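C-glycoside 3-oxidase (Microbacterium trichothecenolyticum, PDB 7DVE) uses FAD and molecular oxygen to oxidise the C3 hydroxyl of the sugar in C-glycosides such as isoorientin and mangiferin, releasing hydrogen peroxide. Local coordinates at residues G43-D48 against L231-L236; F117-G122 against A274-Q279. All blocks are in the same frame, centred on the assembly; numbering follows the deposited sequence.

Overall arrangement
Two crossed chain closures around one cofactor illustrate how a flavoenzyme gathers distant segments into a single site. From the N terminus, the chain leaves strand 37-40 of the parallel sheet and enters 43-48, passes 117-122, returns to 231-236 and reaches 274-279 where helix 276-283 begins. Contact 1 therefore closes a loop of 182 residues and contact 2 one of 151, and the two cross rather than nest. Contact 1 ties the loop after strand 37-40 to the link between strands 229-232 and 235-243; contact 2 joins the 117-122 loop to helix 276-283. Their centres lie about 13 Å apart, bridged by V121 N and P44 O at 2.8 Å, probably a hydrogen bond, and both touch FAD.

Contact 1 (G43-D48 against L231-L236); sequences GPTVSD and LFDESL. With FAD (flavin-adenine dinucleotide), chain C.
G43 O accepts the backbone N-H of E234, with 2.9 Å between G43 O and E234 N and an N-H...O angle of 163°. Beside this bond, the CG methylene of E234 lies against the backbone of P44, its CG 3.8 Å from P44 CA, and the chain extends beyond CG, its OE2 in a long, weak ion pair with R256. In D233, chi1 of 70° sets CG between the backbone N and the carbonyl carbon and brings OD2 to T45, whose side chain it crosses at about a right angle. T45 keeps OG1 beside its own backbone N, and both lie near D233 OD2; the T45 N to D233 OD2 bond is weak at 3.4 Å, and the modelled 2.3 Å between T45 OG1 and D233 OD2 is too short to be trusted in detail. The arrangement belongs to the Rossmann-type FAD domain of GMC oxidoreductases, where G43 follows strand 37-40 and its FAD-binding neighbour E41. E234, in a left-handed backbone conformation, turns the chain from strand 229-232 into strand 235-243. Within the turn S235 OG donates to D233 O over 2.9 Å and is also hydrogen-bonded to Y6 OH. Beyond it L236 CD1 comes 3.6 Å from N6A of FAD.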
ATOM      1  N   GLY A  43      -9.777  -0.089  13.227  1.00 60.60           N
ATOM      2  CA  GLY A  43      -9.425  -1.460  13.551  1.00 58.03           C
ATOM      3  C   GLY A  43      -8.800  -1.600  14.926  1.00 59.37           C
ATOM      4  O   GLY A  43      -8.440  -0.610  15.577  1.00 60.67           O
ATOM      5  N   PRO A  44      -8.679  -2.833  15.408  1.00 60.20           N
ATOM      6  CA  PRO A  44      -7.974  -3.069  16.674  1.00 61.25           C
ATOM      7  C   PRO A  44      -6.465  -2.955  16.509  1.00 60.44           C
ATOM      8  O   PRO A  44      -5.923  -2.856  15.407  1.00 59.19           O
ATOM      9  CB  PRO A  44      -8.368  -4.502  17.040  1.00 60.68           C
ATOM     10  CG  PRO A  44      -8.647  -5.152  15.703  1.00 56.82           C
ATOM     11  CD  PRO A  44      -9.246  -4.074  14.847  1.00 58.54           C
ATOM     12  N   THR A  45      -5.784  -2.980  17.649  1.00 58.91           N
ATOM     13  CA  THR A  45      -4.354  -3.249  17.694  1.00 59.35           C
ATOM     14  C   THR A  45      -4.161  -4.755  17.727  1.00 59.95           C
ATOM     15  O   THR A  45      -4.621  -5.407  18.672  1.00 59.11           O
ATOM     16  CB  THR A  45      -3.725  -2.631  18.945  1.00 59.42           C
ATOM     17  OG1 THR A  45      -4.213  -1.296  19.115  1.00 64.14           O
ATOM     18  CG2 THR A  45      -2.218  -2.629  18.849  1.00 57.45           C
ATOM     19  N   VAL A  46      -3.464  -5.312  16.732  1.00 58.40           N
ATOM     20  CA  VAL A  46      -3.282  -6.759  16.650  1.00 58.13           C
ATOM     21  C   VAL A  46      -1.836  -7.196  16.832  1.00 59.94           C
ATOM     22  O   VAL A  46      -1.563  -8.401  16.801  1.00 61.40           O
ATOM     23  CB  VAL A  46      -3.843  -7.322  15.326  1.00 59.45           C
ATOM     24  CG1 VAL A  46      -5.328  -6.950  15.166  1.00 57.52           C
ATOM     25  CG2 VAL A  46      -3.023  -6.817  14.136  1.00 57.45           C
ATOM     26  N   SER A  47      -0.901  -6.269  17.049  1.00 60.03           N
ATOM     27  CA  SER A  47       0.520  -6.598  17.086  1.00 59.58           C
ATOM     28  C   SER A  47       1.261  -5.609  17.975  1.00 59.92           C
ATOM     29  O   SER A  47       0.758  -4.524  18.279  1.00 61.30           O
ATOM     30  CB  SER A  47       1.125  -6.590  15.685  1.00 57.17           C
ATOM     31  OG  SER A  47       0.822  -5.372  15.039  1.00 57.77           O
ATOM     32  N   ASP A  48       2.481  -5.999  18.376  1.00 60.96           N
ATOM     33  CA  ASP A  48       3.338  -5.240  19.293  1.00 62.96           C
ATOM     34  C   ASP A  48       4.721  -5.032  18.682  1.00 64.27           C
ATOM     35  O   ASP A  48       5.370  -6.018  18.271  1.00 60.37           O
ATOM     36  CB  ASP A  48       3.500  -5.947  20.647  1.00 62.56           C
ATOM     37  CG  ASP A  48       3.924  -5.000  21.741  1.00 63.41           C
ATOM     38  OD1 ASP A  48       3.365  -3.883  21.795  1.00 66.48           O
ATOM     39  OD2 ASP A  48       4.807  -5.360  22.550  1.00 69.16           O
ATOM     40  N   LEU A 231      -2.558   7.655  19.866  1.00 68.82           N
ATOM     41  CA  LEU A 231      -3.143   6.718  18.917  1.00 68.44           C
ATOM     42  C   LEU A 231      -4.360   6.075  19.562  1.00 69.02           C
ATOM     43  O   LEU A 231      -4.227   5.342  20.549  1.00 67.27           O
ATOM     44  CB  LEU A 231      -2.147   5.632  18.503  1.00 68.48           C
ATOM     45  CG  LEU A 231      -2.490   4.877  17.210  1.00 66.00           C
ATOM     46  CD1 LEU A 231      -1.226   4.353  16.520  1.00 65.76           C
ATOM     47  CD2 LEU A 231      -3.459   3.758  17.482  1.00 65.18           C
ATOM     48  N   PHE A 232      -5.531   6.326  18.982  1.00 68.02           N
ATOM     49  CA  PHE A 232      -6.791   5.727  19.391  1.00 69.47           C
ATOM     50  C   PHE A 232      -7.142   4.668  18.356  1.00 68.90           C
ATOM     51  O   PHE A 232      -7.558   5.006  17.242  1.00 65.80           O
ATOM     52  CB  PHE A 232      -7.886   6.781  19.483  1.00 69.82           C
ATOM     53  CG  PHE A 232      -7.558   7.902  20.414  1.00 72.88           C
ATOM     54  CD1 PHE A 232      -6.892   9.027  19.955  1.00 72.72           C
ATOM     55  CD2 PHE A 232      -7.891   7.822  21.757  1.00 75.72           C
ATOM     56  CE1 PHE A 232      -6.581  10.065  20.815  1.00 74.53           C
ATOM     57  CE2 PHE A 232      -7.578   8.854  22.626  1.00 79.32           C
ATOM     58  CZ  PHE A 232      -6.918   9.975  22.154  1.00 78.86           C
ATOM     59  N   ASP A 233      -6.953   3.396  18.718  1.00 66.86           N
ATOM     60  CA  ASP A 233      -7.489   2.309  17.913  1.00 66.87           C
ATOM     61  C   ASP A 233      -8.995   2.182  18.158  1.00 70.27           C
ATOM     62  O   ASP A 233      -9.570   2.856  19.022  1.00 72.49           O
ATOM     63  CB  ASP A 233      -6.735   0.991  18.187  1.00 67.08           C
ATOM     64  CG  ASP A 233      -7.000   0.380  19.587  1.00 69.08           C
ATOM     65  OD1 ASP A 233      -7.904   0.826  20.337  1.00 72.00           O
ATOM     66  OD2 ASP A 233      -6.264  -0.578  19.938  1.00 63.67           O
ATOM     67  N   GLU A 234      -9.638   1.314  17.375  1.00 68.77           N
ATOM     68  CA  GLU A 234     -11.074   1.090  17.492  1.00 70.93           C
ATOM     69  C   GLU A 234     -11.817   2.428  17.586  1.00 72.70           C
ATOM     70  O   GLU A 234     -12.658   2.652  18.457  1.00 78.18           O
ATOM     71  CB  GLU A 234     -11.384   0.180  18.683  1.00 75.76           C
ATOM     72  CG  GLU A 234     -10.527  -1.085  18.725  1.00 75.73           C
ATOM     73  CD  GLU A 234     -11.034  -2.111  19.723  1.00 83.14           C
ATOM     74  OE1 GLU A 234     -12.206  -2.522  19.627  1.00 88.76           O
ATOM     75  OE2 GLU A 234     -10.257  -2.505  20.616  1.00 84.88           O
ATOM     76  N   SER A 235     -11.468   3.337  16.681  1.00 70.27           N
ATOM     77  CA  SER A 235     -12.026   4.687  16.664  1.00 71.52           C
ATOM     78  C   SER A 235     -12.402   5.019  15.228  1.00 70.29           C
ATOM     79  O   SER A 235     -11.519   5.258  14.394  1.00 68.75           O
ATOM     80  CB  SER A 235     -11.033   5.700  17.221  1.00 67.73           C
ATOM     81  OG  SER A 235     -10.840   5.479  18.607  1.00 72.50           O
ATOM     82  N   LEU A 236     -13.705   5.030  14.939  1.00 69.82           N
ATOM     83  CA  LEU A 236     -14.188   5.276  13.590  1.00 70.05           C
ATOM     84  C   LEU A 236     -14.438   6.760  13.374  1.00 71.86           C
ATOM     85  O   LEU A 236     -15.168   7.390  14.140  1.00 74.04           O
ATOM     86  CB  LEU A 236     -15.470   4.490  13.326  1.00 71.41           C
ATOM     87  CG  LEU A 236     -16.211   4.828  12.029  1.00 69.50           C
ATOM     88  CD1 LEU A 236     -15.415   4.389  10.801  1.00 66.09           C
ATOM     89  CD2 LEU A 236     -17.590   4.192  12.036  1.00 68.04           C
TER
HETATM   90  PA  FAD C 801      -3.808   1.239   4.539  1.00 52.71           P
HETATM   91  O1A FAD C 801      -5.051   0.556   4.107  1.00 53.98           O
HETATM   92  O2A FAD C 801      -2.541   0.470   4.565  1.00 51.84           O
HETATM   93  O5B FAD C 801      -4.202   1.811   5.994  1.00 55.82           O
HETATM   94  C5B FAD C 801      -5.362   2.637   6.126  1.00 52.77           C
HETATM   95  C4B FAD C 801      -5.920   2.518   7.521  1.00 54.23           C
HETATM   96  O4B FAD C 801      -7.043   3.446   7.571  1.00 55.29           O
HETATM   97  C3B FAD C 801      -6.526   1.120   7.761  1.00 56.76           C
HETATM   98  O3B FAD C 801      -5.965   0.589   8.977  1.00 55.53           O
HETATM   99  C2B FAD C 801      -8.012   1.460   7.949  1.00 54.00           C
HETATM  100  O2B FAD C 801      -8.630   0.625   8.932  1.00 53.14           O
HETATM  101  C1B FAD C 801      -7.966   2.876   8.487  1.00 56.53           C
HETATM  102  N9A FAD C 801      -9.296   3.563   8.310  1.00 58.82           N
HETATM  103  C8A FAD C 801      -9.922   3.590   7.121  1.00 57.00           C
HETATM  104  N7A FAD C 801     -11.065   4.271   7.260  1.00 58.51           N
HETATM  105  C5A FAD C 801     -11.163   4.664   8.531  1.00 61.01           C
HETATM  106  C6A FAD C 801     -12.101   5.382   9.164  1.00 63.10           C
HETATM  107  N6A FAD C 801     -13.139   5.776   8.427  1.00 63.88           N
HETATM  108  N1A FAD C 801     -12.010   5.696  10.471  1.00 63.15           N
HETATM  109  C2A FAD C 801     -10.891   5.248  11.176  1.00 63.43           C
HETATM  110  N3A FAD C 801      -9.910   4.508  10.489  1.00 60.31           N
HETATM  111  C4A FAD C 801     -10.066   4.232   9.183  1.00 60.47           C
HETATM  112  N1  FAD C 801       2.349  -2.707  -1.312  1.00 46.90           N
HETATM  113  C2  FAD C 801       3.600  -2.432  -1.836  1.00 48.94           C
HETATM  114  O2  FAD C 801       3.872  -1.264  -2.088  1.00 47.44           O
HETATM  115  N3  FAD C 801       4.511  -3.473  -2.079  1.00 49.43           N
HETATM  116  C4  FAD C 801       4.170  -4.802  -1.741  1.00 46.34           C
HETATM  117  O4  FAD C 801       4.989  -5.706  -1.938  1.00 44.99           O
HETATM  118  C4X FAD C 801       2.909  -5.060  -1.216  1.00 47.60           C
HETATM  119  N5  FAD C 801       2.494  -6.318  -0.923  1.00 48.00           N
HETATM  120  C5X FAD C 801       1.305  -6.506  -0.282  1.00 47.91           C
HETATM  121  C6  FAD C 801       0.917  -7.786   0.159  1.00 46.89           C
HETATM  122  C7  FAD C 801      -0.261  -7.998   0.865  1.00 47.81           C
HETATM  123  C7M FAD C 801      -0.653  -9.419   1.344  1.00 47.59           C
HETATM  124  C8  FAD C 801      -1.094  -6.912   1.141  1.00 47.10           C
HETATM  125  C8M FAD C 801      -2.405  -7.134   1.919  1.00 46.92           C
HETATM  126  C9  FAD C 801      -0.724  -5.634   0.700  1.00 48.01           C
HETATM  127  C9A FAD C 801       0.468  -5.421  -0.017  1.00 46.91           C
HETATM  128  N10 FAD C 801       0.821  -4.193  -0.461  1.00 48.35           N
HETATM  129  C10 FAD C 801       2.024  -3.999  -1.007  1.00 47.89           C
HETATM  130  C1' FAD C 801      -0.069  -3.003  -0.344  1.00 47.91           C
HETATM  131  C2' FAD C 801       0.210  -2.093   0.858  1.00 49.69           C
HETATM  132  O2' FAD C 801      -0.123  -2.812   2.058  1.00 49.02           O
HETATM  133  C3' FAD C 801      -0.596  -0.758   0.731  1.00 48.66           C
HETATM  134  O3' FAD C 801      -0.199  -0.060  -0.458  1.00 49.14           O
HETATM  135  C4' FAD C 801      -0.298   0.186   1.898  1.00 50.60           C
HETATM  136  O4' FAD C 801      -0.611  -0.460   3.123  1.00 49.37           O
HETATM  137  C5' FAD C 801      -1.154   1.477   1.780  1.00 52.64           C
HETATM  138  O5' FAD C 801      -1.042   2.264   2.983  1.00 52.08           O
HETATM  139  P   FAD C 801      -2.159   3.331   3.465  1.00 53.84           P
HETATM  140  O1P FAD C 801      -1.909   3.817   4.849  1.00 54.13           O
HETATM  141  O2P FAD C 801      -2.260   4.308   2.360  1.00 54.87           O
HETATM  142  O3P FAD C 801      -3.566   2.552   3.645  1.00 54.12           O

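Contact 2 (F117-G122 against A274-Q279). With FAD (flavin-adenine dinucleotide), chain C.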
ATOM      1  N   PHE A 117      -9.561  -4.713   1.760  1.00 49.07           N
ATOM      2  CA  PHE A 117      -9.252  -3.750   2.806  1.00 46.35           C
ATOM      3  C   PHE A 117      -8.649  -4.489   3.992  1.00 49.58           C
ATOM      4  O   PHE A 117      -8.810  -5.706   4.125  1.00 49.29           O
ATOM      5  CB  PHE A 117     -10.494  -2.997   3.298  1.00 50.05           C
ATOM      6  CG  PHE A 117     -11.434  -2.571   2.209  1.00 51.52           C
ATOM      7  CD1 PHE A 117     -12.423  -3.435   1.750  1.00 48.73           C
ATOM      8  CD2 PHE A 117     -11.354  -1.298   1.672  1.00 51.22           C
ATOM      9  CE1 PHE A 117     -13.277  -3.063   0.773  1.00 48.66           C
ATOM     10  CE2 PHE A 117     -12.233  -0.906   0.667  1.00 50.78           C
ATOM     11  CZ  PHE A 117     -13.196  -1.792   0.223  1.00 51.47           C
ATOM     12  N   SER A 118      -7.989  -3.732   4.873  1.00 47.01           N
ATOM     13  CA  SER A 118      -7.575  -4.181   6.203  1.00 50.02           C
ATOM     14  C   SER A 118      -8.013  -3.143   7.231  1.00 49.79           C
ATOM     15  O   SER A 118      -7.909  -1.944   6.989  1.00 52.18           O
ATOM     16  CB  SER A 118      -6.044  -4.375   6.325  1.00 49.09           C
ATOM     17  OG  SER A 118      -5.592  -5.482   5.575  1.00 49.08           O
ATOM     18  N   SER A 119      -8.479  -3.599   8.388  1.00 50.51           N
ATOM     19  CA  SER A 119      -8.931  -2.700   9.454  1.00 53.64           C
ATOM     20  C   SER A 119      -8.192  -3.089  10.728  1.00 55.39           C
ATOM     21  O   SER A 119      -8.611  -4.017  11.430  1.00 55.81           O
ATOM     22  CB  SER A 119     -10.437  -2.779   9.644  1.00 52.95           C
ATOM     23  OG  SER A 119     -11.107  -2.006   8.660  1.00 54.38           O
ATOM     24  N   ASN A 120      -7.097  -2.382  11.019  1.00 55.59           N
ATOM     25  CA  ASN A 120      -6.216  -2.709  12.142  1.00 55.20           C
ATOM     26  C   ASN A 120      -5.151  -1.629  12.263  1.00 52.90           C
ATOM     27  O   ASN A 120      -4.921  -0.859  11.327  1.00 53.18           O
ATOM     28  CB  ASN A 120      -5.566  -4.079  11.964  1.00 52.37           C
ATOM     29  CG  ASN A 120      -4.761  -4.176  10.676  1.00 53.44           C
ATOM     30  OD1 ASN A 120      -5.267  -4.643   9.646  1.00 50.79           O
ATOM     31  ND2 ASN A 120      -3.491  -3.729  10.724  1.00 50.72           N
ATOM     32  N   VAL A 121      -4.514  -1.561  13.431  1.00 56.16           N
ATOM     33  CA  VAL A 121      -3.388  -0.642  13.574  1.00 55.46           C
ATOM     34  C   VAL A 121      -2.246  -1.160  12.712  1.00 51.33           C
ATOM     35  O   VAL A 121      -1.915  -2.349  12.745  1.00 53.09           O
ATOM     36  CB  VAL A 121      -3.006  -0.470  15.054  1.00 57.45           C
ATOM     37  CG1 VAL A 121      -1.709   0.344  15.207  1.00 55.73           C
ATOM     38  CG2 VAL A 121      -4.150   0.260  15.800  1.00 59.37           C
ATOM     39  N   GLY A 122      -1.711  -0.297  11.852  1.00 51.87           N
ATOM     40  CA  GLY A 122      -0.770  -0.702  10.825  1.00 52.53           C
ATOM     41  C   GLY A 122      -1.352  -0.793   9.424  1.00 52.96           C
ATOM     42  O   GLY A 122      -0.579  -0.830   8.450  1.00 49.17           O
ATOM     43  N   ALA A 274      -7.304   4.055  -0.509  1.00 52.68           N
ATOM     44  CA  ALA A 274      -7.814   4.734  -1.697  1.00 53.61           C
ATOM     45  C   ALA A 274      -9.330   4.668  -1.862  1.00 55.67           C
ATOM     46  O   ALA A 274      -9.868   5.369  -2.736  1.00 54.50           O
ATOM     47  CB  ALA A 274      -7.162   4.159  -2.954  1.00 52.22           C
ATOM     48  N   LEU A 275     -10.044   3.837  -1.098  1.00 54.84           N
ATOM     49  CA  LEU A 275     -11.499   3.829  -1.258  1.00 55.03           C
ATOM     50  C   LEU A 275     -12.235   4.353  -0.046  1.00 56.45           C
ATOM     51  O   LEU A 275     -13.290   4.971  -0.212  1.00 58.95           O
ATOM     52  CB  LEU A 275     -12.017   2.426  -1.584  1.00 51.82           C
ATOM     53  CG  LEU A 275     -11.254   1.738  -2.709  1.00 51.81           C
ATOM     54  CD1 LEU A 275     -11.306   0.253  -2.504  1.00 50.37           C
ATOM     55  CD2 LEU A 275     -11.772   2.150  -4.087  1.00 52.14           C
ATOM     56  N   ARG A 276     -11.693   4.160   1.161  1.00 56.26           N
ATOM     57  CA  ARG A 276     -12.367   4.674   2.345  1.00 57.09           C
ATOM     58  C   ARG A 276     -12.085   6.155   2.579  1.00 58.14           C
ATOM     59  O   ARG A 276     -12.898   6.825   3.234  1.00 61.49           O
ATOM     60  CB  ARG A 276     -11.988   3.844   3.566  1.00 53.85           C
ATOM     61  CG  ARG A 276     -12.646   2.484   3.578  1.00 52.54           C
ATOM     62  CD  ARG A 276     -12.385   1.754   4.865  1.00 52.52           C
ATOM     63  NE  ARG A 276     -11.081   1.105   4.816  1.00 56.64           N
ATOM     64  CZ  ARG A 276     -10.586   0.307   5.756  1.00 54.70           C
ATOM     65  NH1 ARG A 276     -11.217   0.116   6.900  1.00 53.31           N
ATOM     66  NH2 ARG A 276      -9.430  -0.322   5.532  1.00 51.47           N
ATOM     67  N   THR A 277     -10.987   6.682   2.018  1.00 57.52           N
ATOM     68  CA  THR A 277     -10.731   8.125   2.053  1.00 58.96           C
ATOM     69  C   THR A 277     -11.760   8.898   1.234  1.00 59.19           C
ATOM     70  O   THR A 277     -12.374   9.840   1.777  1.00 60.33           O
ATOM     71  CB  THR A 277      -9.296   8.409   1.578  1.00 57.68           C
ATOM     72  OG1 THR A 277      -8.357   7.860   2.508  1.00 55.57           O
ATOM     73  CG2 THR A 277      -9.050   9.902   1.419  1.00 57.09           C
ATOM     74  N   PRO A 278     -12.003   8.572  -0.050  1.00 59.22           N
ATOM     75  CA  PRO A 278     -13.159   9.192  -0.736  1.00 59.90           C
ATOM     76  C   PRO A 278     -14.473   8.943  -0.015  1.00 61.20           C
ATOM     77  O   PRO A 278     -15.328   9.836  -0.003  1.00 61.34           O
ATOM     78  CB  PRO A 278     -13.161   8.538  -2.129  1.00 58.90           C
ATOM     79  CG  PRO A 278     -11.828   7.934  -2.293  1.00 59.26           C
ATOM     80  CD  PRO A 278     -11.311   7.601  -0.919  1.00 56.36           C
ATOM     81  N   GLN A 279     -14.660   7.751   0.577  1.00 59.33           N
ATOM     82  CA  GLN A 279     -15.864   7.486   1.369  1.00 62.10           C
ATOM     83  C   GLN A 279     -16.070   8.541   2.452  1.00 64.71           C
ATOM     84  O   GLN A 279     -17.154   9.137   2.561  1.00 65.46           O
ATOM     85  CB  GLN A 279     -15.783   6.092   1.993  1.00 62.25           C
ATOM     86  CG  GLN A 279     -17.078   5.617   2.634  1.00 59.95           C
ATOM     87  CD  GLN A 279     -16.919   4.267   3.289  1.00 60.28           C
ATOM     88  OE1 GLN A 279     -15.890   3.975   3.918  1.00 60.27           O
ATOM     89  NE2 GLN A 279     -17.925   3.420   3.133  1.00 60.07           N
TER
HETATM   90  PA  FAD C 801      -3.808   1.239   4.539  1.00 52.71           P
HETATM   91  O1A FAD C 801      -5.051   0.556   4.107  1.00 53.98           O
HETATM   92  O2A FAD C 801      -2.541   0.470   4.565  1.00 51.84           O
HETATM   93  O5B FAD C 801      -4.202   1.811   5.994  1.00 55.82           O
HETATM   94  C5B FAD C 801      -5.362   2.637   6.126  1.00 52.77           C
HETATM   95  C4B FAD C 801      -5.920   2.518   7.521  1.00 54.23           C
HETATM   96  O4B FAD C 801      -7.043   3.446   7.571  1.00 55.29           O
HETATM   97  C3B FAD C 801      -6.526   1.120   7.761  1.00 56.76           C
HETATM   98  O3B FAD C 801      -5.965   0.589   8.977  1.00 55.53           O
HETATM   99  C2B FAD C 801      -8.012   1.460   7.949  1.00 54.00           C
HETATM  100  O2B FAD C 801      -8.630   0.625   8.932  1.00 53.14           O
HETATM  101  C1B FAD C 801      -7.966   2.876   8.487  1.00 56.53           C
HETATM  102  N9A FAD C 801      -9.296   3.563   8.310  1.00 58.82           N
HETATM  103  C8A FAD C 801      -9.922   3.590   7.121  1.00 57.00           C
HETATM  104  N7A FAD C 801     -11.065   4.271   7.260  1.00 58.51           N
HETATM  105  C5A FAD C 801     -11.163   4.664   8.531  1.00 61.01           C
HETATM  106  C6A FAD C 801     -12.101   5.382   9.164  1.00 63.10           C
HETATM  107  N6A FAD C 801     -13.139   5.776   8.427  1.00 63.88           N
HETATM  108  N1A FAD C 801     -12.010   5.696  10.471  1.00 63.15           N
HETATM  109  C2A FAD C 801     -10.891   5.248  11.176  1.00 63.43           C
HETATM  110  N3A FAD C 801      -9.910   4.508  10.489  1.00 60.31           N
HETATM  111  C4A FAD C 801     -10.066   4.232   9.183  1.00 60.47           C
HETATM  112  N1  FAD C 801       2.349  -2.707  -1.312  1.00 46.90           N
HETATM  113  C2  FAD C 801       3.600  -2.432  -1.836  1.00 48.94           C
HETATM  114  O2  FAD C 801       3.872  -1.264  -2.088  1.00 47.44           O
HETATM  115  N3  FAD C 801       4.511  -3.473  -2.079  1.00 49.43           N
HETATM  116  C4  FAD C 801       4.170  -4.802  -1.741  1.00 46.34           C
HETATM  117  O4  FAD C 801       4.989  -5.706  -1.938  1.00 44.99           O
HETATM  118  C4X FAD C 801       2.909  -5.060  -1.216  1.00 47.60           C
HETATM  119  N5  FAD C 801       2.494  -6.318  -0.923  1.00 48.00           N
HETATM  120  C5X FAD C 801       1.305  -6.506  -0.282  1.00 47.91           C
HETATM  121  C6  FAD C 801       0.917  -7.786   0.159  1.00 46.89           C
HETATM  122  C7  FAD C 801      -0.261  -7.998   0.865  1.00 47.81           C
HETATM  123  C7M FAD C 801      -0.653  -9.419   1.344  1.00 47.59           C
HETATM  124  C8  FAD C 801      -1.094  -6.912   1.141  1.00 47.10           C
HETATM  125  C8M FAD C 801      -2.405  -7.134   1.919  1.00 46.92           C
HETATM  126  C9  FAD C 801      -0.724  -5.634   0.700  1.00 48.01           C
HETATM  127  C9A FAD C 801       0.468  -5.421  -0.017  1.00 46.91           C
HETATM  128  N10 FAD C 801       0.821  -4.193  -0.461  1.00 48.35           N
HETATM  129  C10 FAD C 801       2.024  -3.999  -1.007  1.00 47.89           C
HETATM  130  C1' FAD C 801      -0.069  -3.003  -0.344  1.00 47.91           C
HETATM  131  C2' FAD C 801       0.210  -2.093   0.858  1.00 49.69           C
HETATM  132  O2' FAD C 801      -0.123  -2.812   2.058  1.00 49.02           O
HETATM  133  C3' FAD C 801      -0.596  -0.758   0.731  1.00 48.66           C
HETATM  134  O3' FAD C 801      -0.199  -0.060  -0.458  1.00 49.14           O
HETATM  135  C4' FAD C 801      -0.298   0.186   1.898  1.00 50.60           C
HETATM  136  O4' FAD C 801      -0.611  -0.460   3.123  1.00 49.37           O
HETATM  137  C5' FAD C 801      -1.154   1.477   1.780  1.00 52.64           C
HETATM  138  O5' FAD C 801      -1.042   2.264   2.983  1.00 52.08           O
HETATM  139  P   FAD C 801      -2.159   3.331   3.465  1.00 53.84           P
HETATM  140  O1P FAD C 801      -1.909   3.817   4.849  1.00 54.13           O
HETATM  141  O2P FAD C 801      -2.260   4.308   2.360  1.00 54.87           O
HETATM  142  O3P FAD C 801      -3.566   2.552   3.645  1.00 54.12           O
HETATM  143  O   HOH W   1      -7.209  -1.103   3.567  1.00 50.22           O
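R276 NH2 donates to two acceptors that lie in the guanidinium plane, S118 O and a water. The first bond is short, 2.7 Å from R276 NH2 to S118 O. The water accepts from R276 NH2 at 3.1 Å and from the backbone N of S118, and donates a hydrogen bond to O1A of FAD at 2.8 Å, so that it relays two protein donors to the adenosine-side phosphate. NH1 donates to S119 OG across 2.8 Å, this partner tilted 19° from the plane; S119 OG has a further hydrogen bond with Y393 OH. NE forms a salt bridge with D273, and a bend at chi3 (-82°) turns the flat group between two surfaces. Over one face sits F117 CB, 3.6 Å from R276 NH2; over the opposite face lie the FAD ribose and adenine C8A, with C2B 3.3 Å from R276 NH2. A methionine in place of R276 would probably leave D273 OD2 without its charged partner, S118 O and S119 OG without their guanidinium donors, and the phosphate-bound water with one donor fewer. Other polar groups of the loop are met too: S118 OG bonds to G96 O, N120 OD1 to H127, and N120 ND2 to V121 O at 2.9 Å and to G123 O. At the apolar end, F117 CE2 meets L275 CD1 at 3.5 Å. Helix 276-283 thus approaches the 117-122 loop through its first residue, with M398 of strand 396-401 packed on F117, L275 and R276, and V383 of strand 382-386 on L275.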